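Local coordinates for protein 3-alpha-hydroxysteroid dehydrogenase (Pseudomonas sp., PDB 2DKN) that catalyses the NAD-dependent, reversible oxidation of the 3-alpha-hydroxyl group of steroids, holding its coenzyme in a Rossmann fold, at residues G8-I13 with R33-I38; A77-V82 with H150-G155; A185-T188 with S194-D197. All coordinates share one frame; numbering follows the deposited sequence.

Contact 1 of 3, residues G8-I13 with R33-I38; sequences GSASGI and RGQADI. With NAI (1,4-dihydronicotinamide adenine dinucleotide), chain C.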
loop_
_atom_site.group_PDB
_atom_site.type_symbol
_atom_site.label_atom_id
_atom_site.label_comp_id
_atom_site.label_asym_id
_atom_site.label_seq_id
_atom_site.Cartn_x
_atom_site.Cartn_y
_atom_site.Cartn_z
ATOM N N GLY A 8 -3.486 15.747 13.847
ATOM C CA GLY A 8 -4.765 15.837 13.136
ATOM C C GLY A 8 -5.884 14.975 13.726
ATOM O O GLY A 8 -6.801 14.562 13.023
ATOM N N SER A 9 -5.811 14.733 15.027
ATOM C CA SER A 9 -6.721 13.836 15.720
ATOM C C SER A 9 -8.152 14.376 15.888
ATOM O O SER A 9 -9.034 13.625 16.318
ATOM C CB SER A 9 -6.175 13.522 17.120
ATOM O OG SER A 9 -5.971 14.723 17.850
ATOM N N ALA A 10 -8.380 15.663 15.603
ATOM C CA ALA A 10 -9.682 16.282 15.953
ATOM C C ALA A 10 -10.747 16.086 14.882
ATOM O O ALA A 10 -11.925 16.395 15.110
ATOM C CB ALA A 10 -9.505 17.806 16.239
ATOM N N SER A 11 -10.351 15.571 13.719
ATOM C CA SER A 11 -11.256 15.482 12.571
ATOM C C SER A 11 -10.891 14.337 11.642
ATOM O O SER A 11 -9.761 13.849 11.670
ATOM C CB SER A 11 -11.236 16.812 11.789
ATOM O OG SER A 11 -12.194 16.848 10.729
ATOM N N GLY A 12 -11.823 14.006 10.749
ATOM C CA GLY A 12 -11.564 13.092 9.643
ATOM C C GLY A 12 -10.834 11.808 9.966
ATOM O O GLY A 12 -11.230 11.090 10.885
ATOM N N ILE A 13 -9.782 11.528 9.195
ATOM C CA ILE A 13 -8.989 10.291 9.320
ATOM C C ILE A 13 -8.336 10.161 10.701
ATOM O O ILE A 13 -8.366 9.100 11.305
ATOM C CB ILE A 13 -7.899 10.188 8.226
ATOM C CG1 ILE A 13 -8.545 10.170 6.841
ATOM C CG2 ILE A 13 -7.004 8.940 8.452
ATOM C CD1 ILE A 13 -7.566 10.428 5.706
ATOM N N ARG A 33 -5.086 21.626 16.054
ATOM C CA ARG A 33 -5.184 23.085 16.308
ATOM C C ARG A 33 -5.972 23.365 17.572
ATOM O O ARG A 33 -5.707 24.342 18.282
ATOM C CB ARG A 33 -5.856 23.801 15.129
ATOM C CG ARG A 33 -4.976 23.860 13.867
ATOM C CD ARG A 33 -5.743 24.488 12.716
ATOM N NE ARG A 33 -6.862 23.648 12.271
ATOM C CZ ARG A 33 -7.876 24.078 11.527
ATOM N NH1 ARG A 33 -8.835 23.224 11.152
ATOM N NH2 ARG A 33 -7.948 25.367 11.176
ATOM N N GLY A 34 -6.955 22.512 17.824
ATOM C CA GLY A 34 -7.818 22.628 18.983
ATOM C C GLY A 34 -8.509 21.297 19.168
ATOM O O GLY A 34 -8.351 20.379 18.323
ATOM N N GLN A 35 -9.286 21.185 20.254
ATOM C CA GLN A 35 -10.055 19.972 20.545
ATOM C C GLN A 35 -9.162 18.731 20.538
ATOM O O GLN A 35 -9.465 17.737 19.868
ATOM C CB GLN A 35 -11.175 19.788 19.520
ATOM C CG GLN A 35 -12.304 20.841 19.619
ATOM C CD GLN A 35 -13.396 20.628 18.572
ATOM O OE1 GLN A 35 -14.592 20.657 18.889
ATOM N NE2 GLN A 35 -12.993 20.380 17.332
ATOM N N ALA A 36 -8.050 18.813 21.249
ATOM C CA ALA A 36 -7.096 17.699 21.303
ATOM C C ALA A 36 -6.350 17.772 22.612
ATOM O O ALA A 36 -6.359 18.816 23.252
ATOM C CB ALA A 36 -6.106 17.765 20.112
ATOM N N ASP A 37 -5.708 16.670 23.000
ATOM C CA ASP A 37 -4.829 16.651 24.168
ATOM C C ASP A 37 -3.807 17.766 24.092
ATOM O O ASP A 37 -3.533 18.442 25.084
ATOM C CB ASP A 37 -4.070 15.322 24.257
ATOM C CG ASP A 37 -4.981 14.140 24.399
ATOM O OD1 ASP A 37 -4.697 13.099 23.768
ATOM O OD2 ASP A 37 -6.001 14.256 25.129
ATOM N N ILE A 38 -3.223 17.946 22.909
ATOM C CA ILE A 38 -2.180 18.926 22.694
ATOM C C ILE A 38 -2.638 19.851 21.577
ATOM O O ILE A 38 -2.913 19.391 20.468
ATOM C CB ILE A 38 -0.865 18.235 22.293
ATOM C CG1 ILE A 38 -0.325 17.374 23.444
ATOM C CG2 ILE A 38 0.215 19.254 21.868
ATOM C CD1 ILE A 38 0.778 16.460 22.961
HETATM P PA NAI C . -9.644 16.844 8.107
HETATM O O1A NAI C . -9.637 18.282 7.788
HETATM O O2A NAI C . -10.932 16.237 8.519
HETATM O O5B NAI C . -8.575 16.544 9.262
HETATM C C5B NAI C . -7.305 17.128 9.238
HETATM C C4B NAI C . -6.979 17.561 10.661
HETATM O O4B NAI C . -5.691 18.142 10.580
HETATM C C3B NAI C . -7.944 18.615 11.201
HETATM O O3B NAI C . -8.373 18.299 12.511
HETATM C C2B NAI C . -7.056 19.845 11.245
HETATM O O2B NAI C . -7.400 20.777 12.247
HETATM C C1B NAI C . -5.656 19.250 11.426
HETATM N N9A NAI C . -4.715 20.299 11.009
HETATM C C8A NAI C . -4.680 20.971 9.803
HETATM N N7A NAI C . -3.711 21.916 9.891
HETATM C C5A NAI C . -3.153 21.870 11.136
HETATM C C6A NAI C . -2.148 22.605 11.777
HETATM N N6A NAI C . -1.597 23.712 11.236
HETATM N N1A NAI C . -1.819 22.281 13.079
HETATM C C2A NAI C . -2.463 21.265 13.749
HETATM N N3A NAI C . -3.454 20.540 13.126
HETATM C C4A NAI C . -3.796 20.853 11.842
HETATM O O3 NAI C . -9.024 16.145 6.804
HETATM P PN NAI C . -8.689 14.587 6.565
HETATM O O1N NAI C . -8.907 13.769 7.771
HETATM O O2N NAI C . -9.399 14.205 5.331
HETATM O O5D NAI C . -7.122 14.700 6.245
HETATM C C5D NAI C . -6.163 13.954 6.981
HETATM C C4D NAI C . -4.960 13.774 6.064
HETATM O O4D NAI C . -5.374 12.987 4.952
HETATM C C3D NAI C . -4.431 15.085 5.489
HETATM O O3D NAI C . -3.011 15.006 5.473
HETATM C C2D NAI C . -4.912 15.048 4.040
HETATM O O2D NAI C . -4.031 15.730 3.192
HETATM C C1D NAI C . -4.889 13.553 3.752
HETATM N N1N NAI C . -5.744 13.163 2.598
HETATM C C2N NAI C . -7.091 13.390 2.640
HETATM C C3N NAI C . -7.883 13.018 1.566
HETATM C C7N NAI C . -9.377 13.211 1.632
HETATM O O7N NAI C . -10.067 12.951 0.459
HETATM N N7N NAI C . -9.994 13.599 2.765
HETATM C C4N NAI C . -7.307 12.402 0.438
HETATM C C5N NAI C . -5.920 12.140 0.431
HETATM C C6N NAI C . -5.159 12.535 1.522
HETATM O O HOH W 1 -8.291 15.255 19.176
#
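The glycine-rich coenzyme loop of the Rossmann fold, between strand 3-7 and helix 12-23, meets the loop that follows strand 27-32 through A10, whose methyl CB rests 3.5 Å from G34 O and also touches Q35 O and Q35 CB. Beside it, S9 OG approaches A36 CB at 3.8 Å, and the polar link is indirect: one water lies 2.7 Å from S9 OG and donates to Q35 O at 2.8 Å. Both loops then turn to NADH. S11 OG donates to NAI O2A of the diphosphate at 2.6 Å, and I13 N, in the first turn of the helix, reaches NAI O1N at 2.8 Å and 159°. From the other loop R33 bends at chi3 (-67°), which turns one edge of its guanidinium to the adenosine ribose. NE (2.9 Å) and NH1 (3.0 Å) both donate to NAI O2B, which lies in the guanidinium plane. G8 passes close to the ribose, and G12 N lies near NAI O2A. The two N-H groups of R33 thus fix the 2'-hydroxyl oxygen, while D32, whose OD2 is also hydrogen-bonded to the coenzyme, carries a negative charge that would probably disfavour the 2'-phosphate of NADP(H), consistent with a site for NAD(H).

Contact 2 of 3, residues A77-V82 with H150-G155; sequences ANSGLV and HLAYAG. With NAI (1,4-dihydronicotinamide adenine dinucleotide), chain C.
Y153 begins its path at V82: its CB lies 4.3 Å from V82 CG1, an apolar touch between two helices. From CB the side chain leaves with CG anti to the backbone N (chi1 -173°), which carries the ring away from helix 79-102 and toward the coenzyme. Further out, ring atom CE1 comes within 3.6 Å of NAI O2D, and this ribose oxygen sits at the ring edge, in the ring plane. At the tip, OH and NAI O2D are hydrogen-bonded at 2.9 Å, with either able to be the donor, while NAI C6N of the nicotinamide ring is also close to OH. With K157, whose NZ likewise bonds to NADH, Y153 makes up the Tyr-x-x-x-Lys signature of short-chain dehydrogenases, carried on helix 149-166. That helix packs on the first turn of helix 79-102 through small groups, as the 5.4 Å between the CA atoms of S79 and A152 attests. A152 CB points toward helix 79-102, 3.7 Å from S79 CB and 3.6 Å from S79 O. V82 lies one turn on from S79; its CG1, anti to the backbone N, leans over the backbone of the facing helix, 3.5 Å from A152 O and 3.6 Å from Y153 N. A152 O itself takes a hydrogen bond with S156 OG, and S79 is flanked by A143 and E144 of helix 136-146.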
loop_
_atom_site.group_PDB
_atom_site.type_symbol
_atom_site.label_atom_id
_atom_site.label_comp_id
_atom_site.label_asym_id
_atom_site.label_seq_id
_atom_site.Cartn_x
_atom_site.Cartn_y
_atom_site.Cartn_z
ATOM N N ALA A 77 -5.511 28.559 3.168
ATOM C CA ALA A 77 -5.313 30.006 3.045
ATOM C C ALA A 77 -4.447 30.393 1.852
ATOM O O ALA A 77 -4.773 31.313 1.079
ATOM C CB ALA A 77 -4.696 30.555 4.346
ATOM N N ASN A 78 -3.340 29.681 1.686
ATOM C CA ASN A 78 -2.424 29.950 0.584
ATOM C C ASN A 78 -1.494 28.761 0.375
ATOM O O ASN A 78 -1.476 27.840 1.182
ATOM C CB ASN A 78 -1.628 31.250 0.822
ATOM C CG ASN A 78 -0.958 31.301 2.205
ATOM O OD1 ASN A 78 -1.273 32.160 3.053
ATOM N ND2 ASN A 78 -0.054 30.393 2.438
ATOM N N SER A 79 -0.728 28.788 -0.711
ATOM C CA SER A 79 0.207 27.702 -1.026
ATOM C C SER A 79 1.286 27.538 0.028
ATOM O O SER A 79 1.723 26.421 0.300
ATOM C CB SER A 79 0.840 27.959 -2.390
ATOM O OG SER A 79 -0.143 27.794 -3.395
ATOM N N GLY A 80 1.734 28.645 0.620
ATOM C CA GLY A 80 2.765 28.590 1.664
ATOM C C GLY A 80 2.296 27.775 2.858
ATOM O O GLY A 80 3.069 26.994 3.439
ATOM N N LEU A 81 1.024 27.929 3.213
ATOM C CA LEU A 81 0.497 27.239 4.385
ATOM C C LEU A 81 0.459 25.725 4.126
ATOM O O LEU A 81 0.782 24.932 5.006
ATOM C CB LEU A 81 -0.908 27.767 4.729
ATOM C CG LEU A 81 -1.622 27.052 5.878
ATOM C CD1 LEU A 81 -0.818 27.212 7.179
ATOM C CD2 LEU A 81 -3.053 27.604 6.035
ATOM N N VAL A 82 0.064 25.354 2.910
ATOM C CA VAL A 82 -0.004 23.946 2.483
ATOM C C VAL A 82 1.360 23.260 2.687
ATOM O O VAL A 82 1.452 22.178 3.299
ATOM C CB VAL A 82 -0.472 23.834 1.007
ATOM C CG1 VAL A 82 -0.408 22.390 0.526
ATOM C CG2 VAL A 82 -1.896 24.395 0.853
ATOM N N HIS A 150 -3.377 23.690 -5.465
ATOM C CA HIS A 150 -3.328 22.283 -5.864
ATOM C C HIS A 150 -1.910 21.805 -6.174
ATOM O O HIS A 150 -1.614 20.625 -6.019
ATOM C CB HIS A 150 -4.312 21.949 -7.000
ATOM C CG HIS A 150 -3.788 22.202 -8.381
ATOM N ND1 HIS A 150 -3.923 23.419 -9.018
ATOM C CD2 HIS A 150 -3.191 21.374 -9.277
ATOM C CE1 HIS A 150 -3.392 23.343 -10.229
ATOM N NE2 HIS A 150 -2.940 22.114 -10.411
ATOM N N LEU A 151 -1.063 22.717 -6.644
ATOM C CA LEU A 151 0.323 22.392 -6.955
ATOM C C LEU A 151 1.101 22.290 -5.670
ATOM O O LEU A 151 1.964 21.429 -5.542
ATOM C CB LEU A 151 0.966 23.432 -7.860
ATOM C CG LEU A 151 0.329 23.410 -9.257
ATOM C CD1 LEU A 151 0.791 24.598 -10.107
ATOM C CD2 LEU A 151 0.614 22.106 -9.941
ATOM N N ALA A 152 0.796 23.161 -4.710
ATOM C CA ALA A 152 1.414 23.042 -3.391
ATOM C C ALA A 152 0.959 21.761 -2.693
ATOM O O ALA A 152 1.735 21.143 -1.957
ATOM C CB ALA A 152 1.090 24.258 -2.520
ATOM N N TYR A 153 -0.299 21.387 -2.893
ATOM C CA TYR A 153 -0.808 20.138 -2.332
ATOM C C TYR A 153 -0.099 18.898 -2.906
ATOM O O TYR A 153 0.442 18.063 -2.160
ATOM C CB TYR A 153 -2.328 20.049 -2.532
ATOM C CG TYR A 153 -2.938 18.866 -1.833
ATOM C CD1 TYR A 153 -3.055 18.869 -0.459
ATOM C CD2 TYR A 153 -3.418 17.750 -2.535
ATOM C CE1 TYR A 153 -3.604 17.808 0.228
ATOM C CE2 TYR A 153 -3.989 16.652 -1.826
ATOM C CZ TYR A 153 -4.054 16.704 -0.448
ATOM O OH TYR A 153 -4.610 15.683 0.342
ATOM N N ALA A 154 -0.079 18.781 -4.231
ATOM C CA ALA A 154 0.628 17.684 -4.883
ATOM C C ALA A 154 2.114 17.721 -4.559
ATOM O O ALA A 154 2.705 16.688 -4.286
ATOM C CB ALA A 154 0.437 17.722 -6.400
ATOM N N GLY A 155 2.713 18.911 -4.583
ATOM C CA GLY A 155 4.154 19.041 -4.330
ATOM C C GLY A 155 4.470 18.585 -2.912
ATOM O O GLY A 155 5.418 17.854 -2.690
HETATM P PA NAI C . -9.644 16.844 8.107
HETATM O O1A NAI C . -9.637 18.282 7.788
HETATM O O2A NAI C . -10.932 16.237 8.519
HETATM O O5B NAI C . -8.575 16.544 9.262
HETATM C C5B NAI C . -7.305 17.128 9.238
HETATM C C4B NAI C . -6.979 17.561 10.661
HETATM O O4B NAI C . -5.691 18.142 10.580
HETATM C C3B NAI C . -7.944 18.615 11.201
HETATM O O3B NAI C . -8.373 18.299 12.511
HETATM C C2B NAI C . -7.056 19.845 11.245
HETATM O O2B NAI C . -7.400 20.777 12.247
HETATM C C1B NAI C . -5.656 19.250 11.426
HETATM N N9A NAI C . -4.715 20.299 11.009
HETATM C C8A NAI C . -4.680 20.971 9.803
HETATM N N7A NAI C . -3.711 21.916 9.891
HETATM C C5A NAI C . -3.153 21.870 11.136
HETATM C C6A NAI C . -2.148 22.605 11.777
HETATM N N6A NAI C . -1.597 23.712 11.236
HETATM N N1A NAI C . -1.819 22.281 13.079
HETATM C C2A NAI C . -2.463 21.265 13.749
HETATM N N3A NAI C . -3.454 20.540 13.126
HETATM C C4A NAI C . -3.796 20.853 11.842
HETATM O O3 NAI C . -9.024 16.145 6.804
HETATM P PN NAI C . -8.689 14.587 6.565
HETATM O O1N NAI C . -8.907 13.769 7.771
HETATM O O2N NAI C . -9.399 14.205 5.331
HETATM O O5D NAI C . -7.122 14.700 6.245
HETATM C C5D NAI C . -6.163 13.954 6.981
HETATM C C4D NAI C . -4.960 13.774 6.064
HETATM O O4D NAI C . -5.374 12.987 4.952
HETATM C C3D NAI C . -4.431 15.085 5.489
HETATM O O3D NAI C . -3.011 15.006 5.473
HETATM C C2D NAI C . -4.912 15.048 4.040
HETATM O O2D NAI C . -4.031 15.730 3.192
HETATM C C1D NAI C . -4.889 13.553 3.752
HETATM N N1N NAI C . -5.744 13.163 2.598
HETATM C C2N NAI C . -7.091 13.390 2.640
HETATM C C3N NAI C . -7.883 13.018 1.566
HETATM C C7N NAI C . -9.377 13.211 1.632
HETATM O O7N NAI C . -10.067 12.951 0.459
HETATM N N7N NAI C . -9.994 13.599 2.765
HETATM C C4N NAI C . -7.307 12.402 0.438
HETATM C C5N NAI C . -5.920 12.140 0.431
HETATM C C6N NAI C . -5.159 12.535 1.522
#

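Contact 3 of 3, residues A185-T188 with S194-D197; sequences AVET and SKAD. With NAI (1,4-dihydronicotinamide adenine dinucleotide), chain C.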
loop_
_atom_site.group_PDB
_atom_site.type_symbol
_atom_site.label_atom_id
_atom_site.label_comp_id
_atom_site.label_asym_id
_atom_site.label_seq_id
_atom_site.Cartn_x
_atom_site.Cartn_y
_atom_site.Cartn_z
ATOM N N ALA A 185 -9.889 9.700 -2.514
ATOM C CA ALA A 185 -10.946 10.501 -1.869
ATOM C C ALA A 185 -11.491 9.881 -0.588
ATOM O O ALA A 185 -11.827 8.712 -0.573
ATOM C CB ALA A 185 -12.083 10.714 -2.860
ATOM N N VAL A 186 -11.584 10.665 0.485
ATOM C CA VAL A 186 -12.162 10.166 1.716
ATOM C C VAL A 186 -13.100 11.172 2.416
ATOM O O VAL A 186 -12.861 12.360 2.280
ATOM C CB VAL A 186 -11.020 10.033 2.807
ATOM C CG1 VAL A 186 -11.525 9.317 4.068
ATOM C CG2 VAL A 186 -9.739 9.362 2.268
ATOM N N GLU A 187 -14.218 10.768 3.045
ATOM C CA GLU A 187 -15.532 11.459 2.982
ATOM C C GLU A 187 -15.095 11.928 4.389
ATOM O O GLU A 187 -15.552 11.414 5.412
ATOM C CB GLU A 187 -16.678 10.466 3.098
ATOM C CG GLU A 187 -17.003 9.801 1.781
ATOM C CD GLU A 187 -17.537 10.793 0.766
ATOM O OE1 GLU A 187 -17.625 10.434 -0.435
ATOM O OE2 GLU A 187 -17.862 11.937 1.163
ATOM N N THR A 188 -14.225 12.931 4.479
ATOM C CA THR A 188 -14.252 14.034 5.429
ATOM C C THR A 188 -14.549 15.503 5.117
ATOM O O THR A 188 -14.845 15.853 3.985
ATOM C CB THR A 188 -12.782 14.068 5.937
ATOM O OG1 THR A 188 -11.965 14.723 4.954
ATOM C CG2 THR A 188 -12.229 12.622 6.092
ATOM N N SER A 194 -13.359 20.683 -0.740
ATOM C CA SER A 194 -12.888 20.642 -2.115
ATOM C C SER A 194 -14.039 20.505 -3.096
ATOM O O SER A 194 -14.060 21.194 -4.122
ATOM C CB SER A 194 -11.901 19.486 -2.307
ATOM O OG SER A 194 -10.769 19.701 -1.479
ATOM N N LYS A 195 -15.005 19.635 -2.768
ATOM C CA LYS A 195 -16.142 19.360 -3.653
ATOM C C LYS A 195 -16.972 20.611 -3.926
ATOM O O LYS A 195 -17.557 20.753 -5.002
ATOM C CB LYS A 195 -17.048 18.277 -3.064
ATOM C CG LYS A 195 -16.520 16.863 -3.282
ATOM C CD LYS A 195 -17.050 15.875 -2.231
ATOM C CE LYS A 195 -18.412 15.323 -2.570
ATOM N NZ LYS A 195 -18.830 14.327 -1.530
ATOM N N ALA A 196 -17.022 21.497 -2.935
ATOM C CA ALA A 196 -17.846 22.705 -3.001
ATOM C C ALA A 196 -17.074 23.945 -3.467
ATOM O O ALA A 196 -17.661 25.015 -3.661
ATOM C CB ALA A 196 -18.487 22.964 -1.646
ATOM N N ASP A 197 -15.762 23.822 -3.627
ATOM C CA ASP A 197 -14.921 24.966 -4.010
ATOM C C ASP A 197 -15.178 25.398 -5.452
ATOM O O ASP A 197 -15.176 24.575 -6.347
ATOM C CB ASP A 197 -13.444 24.595 -3.841
ATOM C CG ASP A 197 -12.509 25.755 -4.118
ATOM O OD1 ASP A 197 -12.536 26.728 -3.337
ATOM O OD2 ASP A 197 -11.728 25.677 -5.095
HETATM P PA NAI C . -9.644 16.844 8.107
HETATM O O1A NAI C . -9.637 18.282 7.788
HETATM O O2A NAI C . -10.932 16.237 8.519
HETATM O O5B NAI C . -8.575 16.544 9.262
HETATM C C5B NAI C . -7.305 17.128 9.238
HETATM C C4B NAI C . -6.979 17.561 10.661
HETATM O O4B NAI C . -5.691 18.142 10.580
HETATM C C3B NAI C . -7.944 18.615 11.201
HETATM O O3B NAI C . -8.373 18.299 12.511
HETATM C C2B NAI C . -7.056 19.845 11.245
HETATM O O2B NAI C . -7.400 20.777 12.247
HETATM C C1B NAI C . -5.656 19.250 11.426
HETATM N N9A NAI C . -4.715 20.299 11.009
HETATM C C8A NAI C . -4.680 20.971 9.803
HETATM N N7A NAI C . -3.711 21.916 9.891
HETATM C C5A NAI C . -3.153 21.870 11.136
HETATM C C6A NAI C . -2.148 22.605 11.777
HETATM N N6A NAI C . -1.597 23.712 11.236
HETATM N N1A NAI C . -1.819 22.281 13.079
HETATM C C2A NAI C . -2.463 21.265 13.749
HETATM N N3A NAI C . -3.454 20.540 13.126
HETATM C C4A NAI C . -3.796 20.853 11.842
HETATM O O3 NAI C . -9.024 16.145 6.804
HETATM P PN NAI C . -8.689 14.587 6.565
HETATM O O1N NAI C . -8.907 13.769 7.771
HETATM O O2N NAI C . -9.399 14.205 5.331
HETATM O O5D NAI C . -7.122 14.700 6.245
HETATM C C5D NAI C . -6.163 13.954 6.981
HETATM C C4D NAI C . -4.960 13.774 6.064
HETATM O O4D NAI C . -5.374 12.987 4.952
HETATM C C3D NAI C . -4.431 15.085 5.489
HETATM O O3D NAI C . -3.011 15.006 5.473
HETATM C C2D NAI C . -4.912 15.048 4.040
HETATM O O2D NAI C . -4.031 15.730 3.192
HETATM C C1D NAI C . -4.889 13.553 3.752
HETATM N N1N NAI C . -5.744 13.163 2.598
HETATM C C2N NAI C . -7.091 13.390 2.640
HETATM C C3N NAI C . -7.883 13.018 1.566
HETATM C C7N NAI C . -9.377 13.211 1.632
HETATM O O7N NAI C . -10.067 12.951 0.459
HETATM N N7N NAI C . -9.994 13.599 2.765
HETATM C C4N NAI C . -7.307 12.402 0.438
HETATM C C5N NAI C . -5.920 12.140 0.431
HETATM C C6N NAI C . -5.159 12.535 1.522
#
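The backbones of 185-188 and 194-197 stay well apart, their closest CA atoms, those of E187 and K195, being 10.3 Å from each other, so that two long side chains must span the distance. The first segment is the nicotinamide-binding loop of the Rossmann fold, between strand 177-183 and helix 189-196; the second is the far end of that helix. E187 starts away from the helix but folds at chi2 (-66°), bringing its carboxylate round toward K195. The lysine chain leaves toward the loop, bends at chi3 and crosses the glutamate at about a right angle. E187 OE2 and K195 NZ end 3.7 Å apart, a long salt bridge that buries little surface, an electrostatic pairing near the protein surface. The residues on either side of E187, V186 and T188, bind the coenzyme. V186 addresses the carboxamide with its backbone: V186 N donates to NAI O7N at 2.7 Å and 158°, while NAI N7N returns a more bent bond to V186 O at 3.2 Å and 135°. This two-bond pairing reads both ends of the amide and would restrain its rotation, with V186 CB packing 3.7 Å from NAI N7N. Coenzyme binding induces a loop-helix transition in this enzyme, and helix 189-196, which starts right after T188, is a plausible place for such a change. T188 is its N-cap: T188 OG1 has a weak hydrogen bond with L190 N and donates to NAI O2N of the diphosphate at 2.6 Å.

Followed from the N terminus, the three contacts come in series, with neither nesting nor crossing. Contact 1 closes the first strand-helix-strand unit, joining the loops that follow the adjacent parallel strands 3-7 and 27-32 over 19 intervening residues. Contact 2 closes a longer excursion of 67 residues, mostly helical, and joins helices 79-102 and 149-166 beside the sheet. Contact 3 spans just five residues, from the loop after strand 177-183 to the end of the next helix. Contacts 1 and 3 meet directly, G12 CA lying 3.6 Å from T188 CG2, whereas contact 2 stays about 7 Å from either by nearest atoms. All three touch NADH, which thus bridges early and late parts of the chain.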